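Local structure of Atg5 (Kluyveromyces marxianus, 3VQI) at residues Ile139-Arg144 / Phe169-Trp173; Ala46-Phe50 / His136-Lys140; Arg8-Trp12 / Arg179-Met185. The protein takes part in autophagic vesicle formation and cytoplasm-to-vacuole transport, and forms the autophagy-essential conjugate with Atg12. All blocks are in the same frame, centred on the assembly; numbering follows the deposited sequence.

Interaction 1: residues Ile139-Arg144 / Phe169-Trp173; sequences IKDYWR and FENFW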
# COMPACT_ATOMS: atom_id res chain seq x y z
N ILE A 139 11.72 -1.49 -4.45
CA ILE A 139 10.54 -1.64 -3.62
C ILE A 139 10.93 -2.37 -2.35
O ILE A 139 10.44 -2.08 -1.26
CB ILE A 139 9.43 -2.43 -4.36
CG1 ILE A 139 8.96 -1.65 -5.59
CG2 ILE A 139 8.25 -2.67 -3.43
CD1 ILE A 139 7.83 -2.31 -6.33
N LYS A 140 11.83 -3.34 -2.51
CA LYS A 140 12.32 -4.15 -1.40
C LYS A 140 12.94 -3.22 -0.35
O LYS A 140 12.47 -3.16 0.79
CB LYS A 140 13.36 -5.13 -1.94
CG LYS A 140 13.84 -6.22 -0.99
CD LYS A 140 14.82 -7.12 -1.75
CE LYS A 140 15.50 -8.17 -0.88
NZ LYS A 140 16.38 -9.03 -1.73
N ASP A 141 13.97 -2.49 -0.75
CA ASP A 141 14.64 -1.56 0.15
C ASP A 141 13.69 -0.68 0.92
O ASP A 141 13.83 -0.52 2.13
CB ASP A 141 15.59 -0.65 -0.62
CG ASP A 141 16.99 -1.16 -0.64
OD1 ASP A 141 17.23 -2.22 -1.27
OD2 ASP A 141 17.85 -0.50 -0.01
N TYR A 142 12.73 -0.09 0.22
CA TYR A 142 11.78 0.79 0.89
C TYR A 142 10.90 0.03 1.85
O TYR A 142 10.76 0.43 3.01
CB TYR A 142 10.94 1.54 -0.15
CG TYR A 142 9.93 2.51 0.43
CD1 TYR A 142 8.63 2.11 0.74
CD2 TYR A 142 10.28 3.85 0.65
CE1 TYR A 142 7.69 3.02 1.24
CE2 TYR A 142 9.35 4.77 1.15
CZ TYR A 142 8.07 4.35 1.44
OH TYR A 142 7.15 5.26 1.93
N TRP A 143 10.29 -1.05 1.39
CA TRP A 143 9.44 -1.86 2.26
C TRP A 143 10.26 -2.25 3.51
O TRP A 143 9.77 -2.19 4.64
CB TRP A 143 9.01 -3.12 1.51
CG TRP A 143 8.28 -4.11 2.34
CD1 TRP A 143 6.99 -4.02 2.78
CD2 TRP A 143 8.79 -5.35 2.84
NE1 TRP A 143 6.66 -5.14 3.50
CE2 TRP A 143 7.74 -5.97 3.56
CE3 TRP A 143 10.02 -6.00 2.74
CZ2 TRP A 143 7.90 -7.21 4.17
CZ3 TRP A 143 10.18 -7.24 3.36
CH2 TRP A 143 9.12 -7.83 4.06
N ARG A 144 11.51 -2.65 3.28
CA ARG A 144 12.41 -3.04 4.37
C ARG A 144 12.45 -1.94 5.43
O ARG A 144 12.09 -2.16 6.59
CB ARG A 144 13.83 -3.25 3.83
CG ARG A 144 14.66 -4.15 4.71
CD ARG A 144 16.16 -3.89 4.59
NE ARG A 144 16.96 -5.00 5.12
CZ ARG A 144 16.75 -5.63 6.28
NH1 ARG A 144 15.74 -5.28 7.07
NH2 ARG A 144 17.54 -6.63 6.65
N PHE A 169 14.84 -12.93 6.80
CA PHE A 169 14.24 -11.68 6.32
C PHE A 169 13.90 -11.81 4.84
O PHE A 169 12.84 -11.36 4.38
CB PHE A 169 15.20 -10.51 6.52
CG PHE A 169 14.85 -9.30 5.68
CD1 PHE A 169 15.41 -9.12 4.41
CD2 PHE A 169 13.89 -8.40 6.13
CE1 PHE A 169 15.01 -8.05 3.60
CE2 PHE A 169 13.48 -7.34 5.33
CZ PHE A 169 14.04 -7.16 4.06
N GLU A 170 14.82 -12.42 4.08
CA GLU A 170 14.67 -12.66 2.63
C GLU A 170 13.43 -13.49 2.45
O GLU A 170 12.71 -13.35 1.49
CB GLU A 170 15.88 -13.44 2.09
CG GLU A 170 16.04 -13.49 0.55
CD GLU A 170 16.07 -12.10 -0.08
OE1 GLU A 170 16.49 -11.15 0.63
OE2 GLU A 170 15.68 -11.94 -1.26
N ASN A 171 13.21 -14.40 3.39
CA ASN A 171 12.06 -15.28 3.39
C ASN A 171 10.84 -14.40 3.71
O ASN A 171 9.72 -14.67 3.26
CB ASN A 171 12.21 -16.37 4.47
CG ASN A 171 11.25 -17.50 4.28
OD1 ASN A 171 11.11 -18.37 5.13
ND2 ASN A 171 10.58 -17.50 3.13
N PHE A 172 11.06 -13.35 4.50
CA PHE A 172 9.99 -12.41 4.89
C PHE A 172 9.52 -11.70 3.62
O PHE A 172 8.33 -11.60 3.35
CB PHE A 172 10.55 -11.40 5.91
CG PHE A 172 9.50 -10.57 6.59
CD1 PHE A 172 8.24 -11.09 6.88
CD2 PHE A 172 9.79 -9.27 7.00
CE1 PHE A 172 7.29 -10.34 7.57
CE2 PHE A 172 8.84 -8.50 7.68
CZ PHE A 172 7.60 -9.04 7.97
N TRP A 173 10.49 -11.23 2.84
CA TRP A 173 10.21 -10.55 1.59
C TRP A 173 9.45 -11.51 0.67
O TRP A 173 8.32 -11.23 0.25
CB TRP A 173 11.52 -10.12 0.92
CG TRP A 173 11.37 -9.57 -0.48
CD1 TRP A 173 12.02 -10.01 -1.60
CD2 TRP A 173 10.58 -8.45 -0.89
NE1 TRP A 173 11.68 -9.24 -2.69
CE2 TRP A 173 10.79 -8.27 -2.28
CE3 TRP A 173 9.71 -7.57 -0.22
CZ2 TRP A 173 10.17 -7.25 -3.01
CZ3 TRP A 173 9.09 -6.56 -0.95
CH2 TRP A 173 9.33 -6.41 -2.34
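Lys140 and Trp173, with CA atoms 7.4 Å apart, are the nearest CA pair between segments 139-144 and 169-173, on helices 135-155 and 166-178, whose local axes pass at 11.7 Å and cross at 109°. The side chains meet within the alpha-helical bundle region of Atg5. Lys140 is stretched out, with CG anti to the backbone N (chi1 -171°), and its methylenes run over one face of the Trp173 indole. Lys140 CG lies 3.9 Å from the centroid of the Trp173 five-membered ring, almost on the ring normal, in a CH-pi contact. The same extended chain carries NZ beyond the ring to the carboxylate of Glu170, where Lys140 NZ makes a salt bridge to Glu170 OE2 (3.0 Å), using the syn lone pair of that oxygen, and a weaker bond to OE1. Ile139 adds its CG2 methyl at the indole edge, by Trp173 CH2.

Deeper in, Trp143 joins Phe169, Phe172 and Trp173 in an aromatic cluster of obliquely turned rings. Trp143 CE3 lies 3.4 Å from Trp173 CE3, while Trp143 CH2 reaches over the face of Phe172. The indole nitrogen NE1 of Trp143 has its hydrogen-bond partner in the carbonyl of Ile265. Beside the cluster the guanidinium of Arg144 lies flat on Phe169, planes 9° apart and Arg144 CZ 3.7 Å from the ring centroid, a stacked cation-pi pair.

The charged ends lie on partly exposed residues, while the four rings of the cluster are buried: both cationic side chains cover aromatic faces, and the Lys140-Glu170 ion pair bridges the helices.

Interaction 2: residues Ala46-Phe50 / His136-Lys140; sequences AYLGF and HSQIK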
# COMPACT_ATOMS: atom_id res chain seq x y z
N ALA A 46 -0.09 -5.29 -1.55
CA ALA A 46 0.99 -5.47 -2.51
C ALA A 46 1.30 -4.05 -2.93
O ALA A 46 0.68 -3.11 -2.44
CB ALA A 46 0.50 -6.27 -3.70
N TYR A 47 2.25 -3.88 -3.83
CA TYR A 47 2.60 -2.55 -4.29
C TYR A 47 2.28 -2.38 -5.78
O TYR A 47 2.50 -3.31 -6.57
CB TYR A 47 4.08 -2.29 -4.04
CG TYR A 47 4.40 -2.03 -2.59
CD1 TYR A 47 4.05 -0.82 -2.00
CD2 TYR A 47 5.06 -2.98 -1.82
CE1 TYR A 47 4.35 -0.55 -0.67
CE2 TYR A 47 5.38 -2.72 -0.48
CZ TYR A 47 5.02 -1.50 0.08
OH TYR A 47 5.34 -1.22 1.38
N LEU A 48 1.75 -1.21 -6.14
CA LEU A 48 1.42 -0.93 -7.54
C LEU A 48 2.59 -1.25 -8.42
O LEU A 48 2.44 -1.76 -9.53
CB LEU A 48 1.05 0.55 -7.73
CG LEU A 48 -0.43 0.86 -7.53
CD1 LEU A 48 -0.68 2.36 -7.66
CD2 LEU A 48 -1.22 0.09 -8.57
N GLY A 49 3.78 -0.94 -7.91
CA GLY A 49 4.99 -1.20 -8.66
C GLY A 49 5.17 -2.65 -9.05
O GLY A 49 5.86 -2.93 -10.04
N PHE A 50 4.57 -3.59 -8.31
CA PHE A 50 4.73 -5.00 -8.67
C PHE A 50 4.03 -5.25 -10.00
O PHE A 50 4.38 -6.16 -10.74
CB PHE A 50 4.10 -5.95 -7.64
CG PHE A 50 4.80 -6.00 -6.30
CD1 PHE A 50 6.13 -5.66 -6.17
CD2 PHE A 50 4.11 -6.47 -5.19
CE1 PHE A 50 6.78 -5.78 -4.92
CE2 PHE A 50 4.75 -6.60 -3.94
CZ PHE A 50 6.08 -6.25 -3.81
N HIS A 136 11.65 -4.27 -8.29
CA HIS A 136 11.56 -4.97 -7.02
C HIS A 136 12.66 -4.65 -6.04
O HIS A 136 12.40 -4.45 -4.85
CB HIS A 136 11.45 -6.47 -7.28
CG HIS A 136 10.23 -6.85 -8.06
ND1 HIS A 136 10.17 -6.76 -9.43
CD2 HIS A 136 8.99 -7.19 -7.64
CE1 HIS A 136 8.94 -7.03 -9.83
NE2 HIS A 136 8.20 -7.30 -8.77
N SER A 137 13.90 -4.57 -6.53
CA SER A 137 15.04 -4.25 -5.67
C SER A 137 14.72 -3.00 -4.87
O SER A 137 14.86 -2.96 -3.65
CB SER A 137 16.27 -4.00 -6.53
OG SER A 137 16.24 -4.79 -7.71
N GLN A 138 14.28 -1.97 -5.58
CA GLN A 138 13.96 -0.69 -4.96
C GLN A 138 12.77 -0.79 -4.01
O GLN A 138 12.80 -0.24 -2.91
CB GLN A 138 13.66 0.34 -6.04
CG GLN A 138 13.58 1.76 -5.54
CD GLN A 138 13.32 2.74 -6.68
OE1 GLN A 138 13.56 2.43 -7.84
NE2 GLN A 138 12.84 3.92 -6.34
N ILE A 139 11.72 -1.49 -4.45
CA ILE A 139 10.54 -1.64 -3.62
C ILE A 139 10.93 -2.37 -2.35
O ILE A 139 10.44 -2.08 -1.26
CB ILE A 139 9.43 -2.43 -4.36
CG1 ILE A 139 8.96 -1.65 -5.59
CG2 ILE A 139 8.25 -2.67 -3.43
CD1 ILE A 139 7.83 -2.31 -6.33
N LYS A 140 11.83 -3.34 -2.51
CA LYS A 140 12.32 -4.15 -1.40
C LYS A 140 12.94 -3.22 -0.35
O LYS A 140 12.47 -3.16 0.79
CB LYS A 140 13.36 -5.13 -1.94
CG LYS A 140 13.84 -6.22 -0.99
CD LYS A 140 14.82 -7.12 -1.75
CE LYS A 140 15.50 -8.17 -0.88
NZ LYS A 140 16.38 -9.03 -1.73
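Phe50 and Tyr47 of the UblA domain, which has a ubiquitin fold, meet His136 and Ile139 where the start of helix 48-59 packs against helix 135-155 of the alpha-helical bundle. No hydrogen bond crosses between the two segments; the contact is made by rings and methyl groups. His136 comes first along the bundle helix. Its imidazole lies nearly parallel to the Phe50 ring, planes 9° apart, but the two are slid so far that they barely overlap, and the nearest atoms are Phe50 CD1 and His136 CD2, 3.6 Å apart. One turn on, Ile139 points at the UblA side and divides its work between two branches. Ile139 CG2 fits between two rings, 3.6 Å from Tyr47 CD2 and 3.7 Å from Phe50 CE1. Tyr47 CB lies over the centre of the Phe50 face, and Phe50 CZ meets the Tyr47 ring at its edge. Phe50 further touches Ile176 and Leu177, so side chains of two other helices, 135-155 and 166-178, meet on it. A serine in place of Phe50 would probably open a gap beside Ile139 CG2 and take away the ring that lies alongside His136. The second branch of Ile139 is extended at chi2 (-177°), which carries its terminal methyl to the backbone of Gly49, whose N is hydrogen-bonded to a HEPES molecule, probably from the crystallisation liquor. There Ile139 CD1 rests 3.8 Å from Gly49 C.

Interaction 3: residues Arg8-Trp12 / Arg179-Met185; sequences RERVW and RNRSDFM
An indole sandwiched between two arginines joins the N-terminal helix 6-12 to the turn that leads into helix 181-189: Trp12 inserts its ring between the side chains of Arg179 and Arg181. On one face the guanidinium of Arg179 lies flat, its plane 13° from that of the indole and Arg179 CZ 4.3 Å from the centroid of the Trp12 six-membered ring, a cation-pi pair. Bends at chi2 and chi3 fold the Arg179 chain back over the ring, and its NH2 is hydrogen-bonded to the carbonyl of Ile176. The opposite face is covered by the aliphatic part of Arg181. Trp12 NE1 donates a weak bond to Arg179 O at 3.3 Å. The turn runs into a helix of the bundle region, with Asn180 as its N-cap, Asn180 OD1 accepting from Asp183 N at 3.0 Å. Past the cap, Phe184 presents a ring face to Trp12, with Trp12 CZ3 3.6 Å from Phe184 CG and the rings tilted by 41°. Arg8 lays CB over the guanidinium of Arg181, 3.8 Å from Arg181 NH2, while the NH1 of Arg8 meets the Met185 methyl CE and the NH2 of Arg8 forms a salt bridge with Asp260.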
# COMPACT_ATOMS: atom_id res chain seq x y z
N ARG A 8 -8.21 -12.50 9.16
CA ARG A 8 -6.83 -12.38 8.72
C ARG A 8 -6.55 -13.02 7.37
O ARG A 8 -5.65 -12.59 6.65
CB ARG A 8 -5.90 -12.96 9.78
CG ARG A 8 -5.97 -12.21 11.08
CD ARG A 8 -5.00 -12.78 12.08
NE ARG A 8 -5.18 -12.14 13.37
CZ ARG A 8 -4.50 -12.48 14.46
NH1 ARG A 8 -3.59 -13.44 14.41
NH2 ARG A 8 -4.74 -11.85 15.60
N GLU A 9 -7.32 -14.03 7.02
CA GLU A 9 -7.14 -14.69 5.73
C GLU A 9 -7.72 -13.83 4.62
O GLU A 9 -7.05 -13.55 3.63
CB GLU A 9 -7.82 -16.05 5.75
CG GLU A 9 -6.86 -17.22 5.74
CD GLU A 9 -6.70 -17.83 4.37
OE1 GLU A 9 -5.61 -17.68 3.77
OE2 GLU A 9 -7.69 -18.43 3.89
N ARG A 10 -8.98 -13.41 4.79
CA ARG A 10 -9.65 -12.57 3.80
C ARG A 10 -8.79 -11.34 3.49
O ARG A 10 -8.67 -10.95 2.32
CB ARG A 10 -11.01 -12.10 4.33
CG ARG A 10 -12.08 -13.17 4.34
CD ARG A 10 -12.72 -13.27 5.71
NE ARG A 10 -13.86 -14.17 5.69
CZ ARG A 10 -14.49 -14.60 6.78
NH1 ARG A 10 -14.08 -14.20 7.98
NH2 ARG A 10 -15.52 -15.43 6.68
N VAL A 11 -8.22 -10.74 4.53
CA VAL A 11 -7.39 -9.56 4.38
C VAL A 11 -6.15 -9.88 3.54
O VAL A 11 -5.86 -9.20 2.55
CB VAL A 11 -6.97 -9.01 5.76
CG1 VAL A 11 -5.95 -7.91 5.60
CG2 VAL A 11 -8.20 -8.48 6.49
N TRP A 12 -5.42 -10.91 3.94
CA TRP A 12 -4.22 -11.32 3.21
C TRP A 12 -4.53 -11.58 1.74
O TRP A 12 -3.71 -11.32 0.86
CB TRP A 12 -3.63 -12.57 3.84
CG TRP A 12 -2.45 -13.08 3.13
CD1 TRP A 12 -2.40 -14.13 2.25
CD2 TRP A 12 -1.11 -12.63 3.29
NE1 TRP A 12 -1.11 -14.36 1.86
CE2 TRP A 12 -0.29 -13.45 2.49
CE3 TRP A 12 -0.52 -11.60 4.03
CZ2 TRP A 12 1.09 -13.28 2.41
CZ3 TRP A 12 0.86 -11.42 3.96
CH2 TRP A 12 1.65 -12.27 3.15
N ARG A 179 2.91 -15.06 -1.56
CA ARG A 179 1.63 -15.11 -0.88
C ARG A 179 1.60 -16.25 0.15
O ARG A 179 0.55 -16.82 0.43
CB ARG A 179 0.51 -15.27 -1.91
CG ARG A 179 0.31 -14.05 -2.80
CD ARG A 179 -0.34 -12.93 -2.01
NE ARG A 179 0.61 -11.88 -1.64
CZ ARG A 179 0.32 -10.89 -0.79
NH1 ARG A 179 -0.87 -10.82 -0.21
NH2 ARG A 179 1.23 -9.97 -0.51
N ASN A 180 2.77 -16.58 0.69
CA ASN A 180 2.83 -17.61 1.73
C ASN A 180 2.61 -16.89 3.04
O ASN A 180 3.53 -16.29 3.63
CB ASN A 180 4.19 -18.29 1.79
CG ASN A 180 4.21 -19.42 2.80
OD1 ASN A 180 3.46 -19.40 3.78
ND2 ASN A 180 5.07 -20.41 2.58
N ARG A 181 1.38 -16.97 3.53
CA ARG A 181 0.99 -16.29 4.77
C ARG A 181 1.62 -16.73 6.06
O ARG A 181 2.01 -15.90 6.87
CB ARG A 181 -0.51 -16.35 4.93
CG ARG A 181 -1.10 -15.01 5.20
CD ARG A 181 -2.42 -15.17 5.92
NE ARG A 181 -2.33 -14.93 7.37
CZ ARG A 181 -2.98 -15.66 8.28
NH1 ARG A 181 -3.74 -16.67 7.88
NH2 ARG A 181 -2.89 -15.35 9.57
N SER A 182 1.70 -18.04 6.27
CA SER A 182 2.30 -18.59 7.48
C SER A 182 3.76 -18.17 7.53
O SER A 182 4.32 -17.90 8.60
CB SER A 182 2.20 -20.12 7.48
OG SER A 182 0.84 -20.50 7.35
N ASP A 183 4.38 -18.10 6.35
CA ASP A 183 5.76 -17.68 6.26
C ASP A 183 5.87 -16.22 6.69
O ASP A 183 6.83 -15.83 7.35
CB ASP A 183 6.27 -17.84 4.83
CG ASP A 183 6.81 -19.23 4.55
OD1 ASP A 183 6.39 -20.20 5.23
OD2 ASP A 183 7.65 -19.36 3.63
N PHE A 184 4.88 -15.43 6.30
CA PHE A 184 4.86 -14.01 6.63
C PHE A 184 4.64 -13.82 8.13
O PHE A 184 5.46 -13.19 8.81
CB PHE A 184 3.76 -13.29 5.83
CG PHE A 184 3.62 -11.84 6.16
CD1 PHE A 184 2.64 -11.41 7.05
CD2 PHE A 184 4.50 -10.90 5.62
CE1 PHE A 184 2.54 -10.07 7.42
CE2 PHE A 184 4.41 -9.56 5.97
CZ PHE A 184 3.43 -9.14 6.87
N MET A 185 3.55 -14.37 8.66
CA MET A 185 3.25 -14.26 10.09
C MET A 185 4.41 -14.77 10.94
O MET A 185 4.68 -14.26 12.02
CB MET A 185 1.99 -15.07 10.44
CG MET A 185 0.71 -14.59 9.77
SD MET A 185 0.24 -12.91 10.24
CE MET A 185 -0.71 -13.23 11.76

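Interactions 1 and 2 share helix 135-155 and Ile139, whose CG2 methyl meets Trp173 in one and Tyr47 and Phe50 in the other, and Trp173 CH2 itself touches Phe50 CZ at 3.6 Å. Interaction 1 joins two helices within the bundle region, whereas interactions 2 and 3 tie that region to the UblA domain and to the N-terminal helix. All three are partly buried. Interaction 2 is the smallest and is made without a salt bridge or cation-pi pair; the other two pair buried aromatic rings with partly exposed arginine or lysine. Helices 166-178 and 181-189 connect interactions 1 and 3, with Phe172 packing against Phe184, while interactions 2 and 3 do not touch.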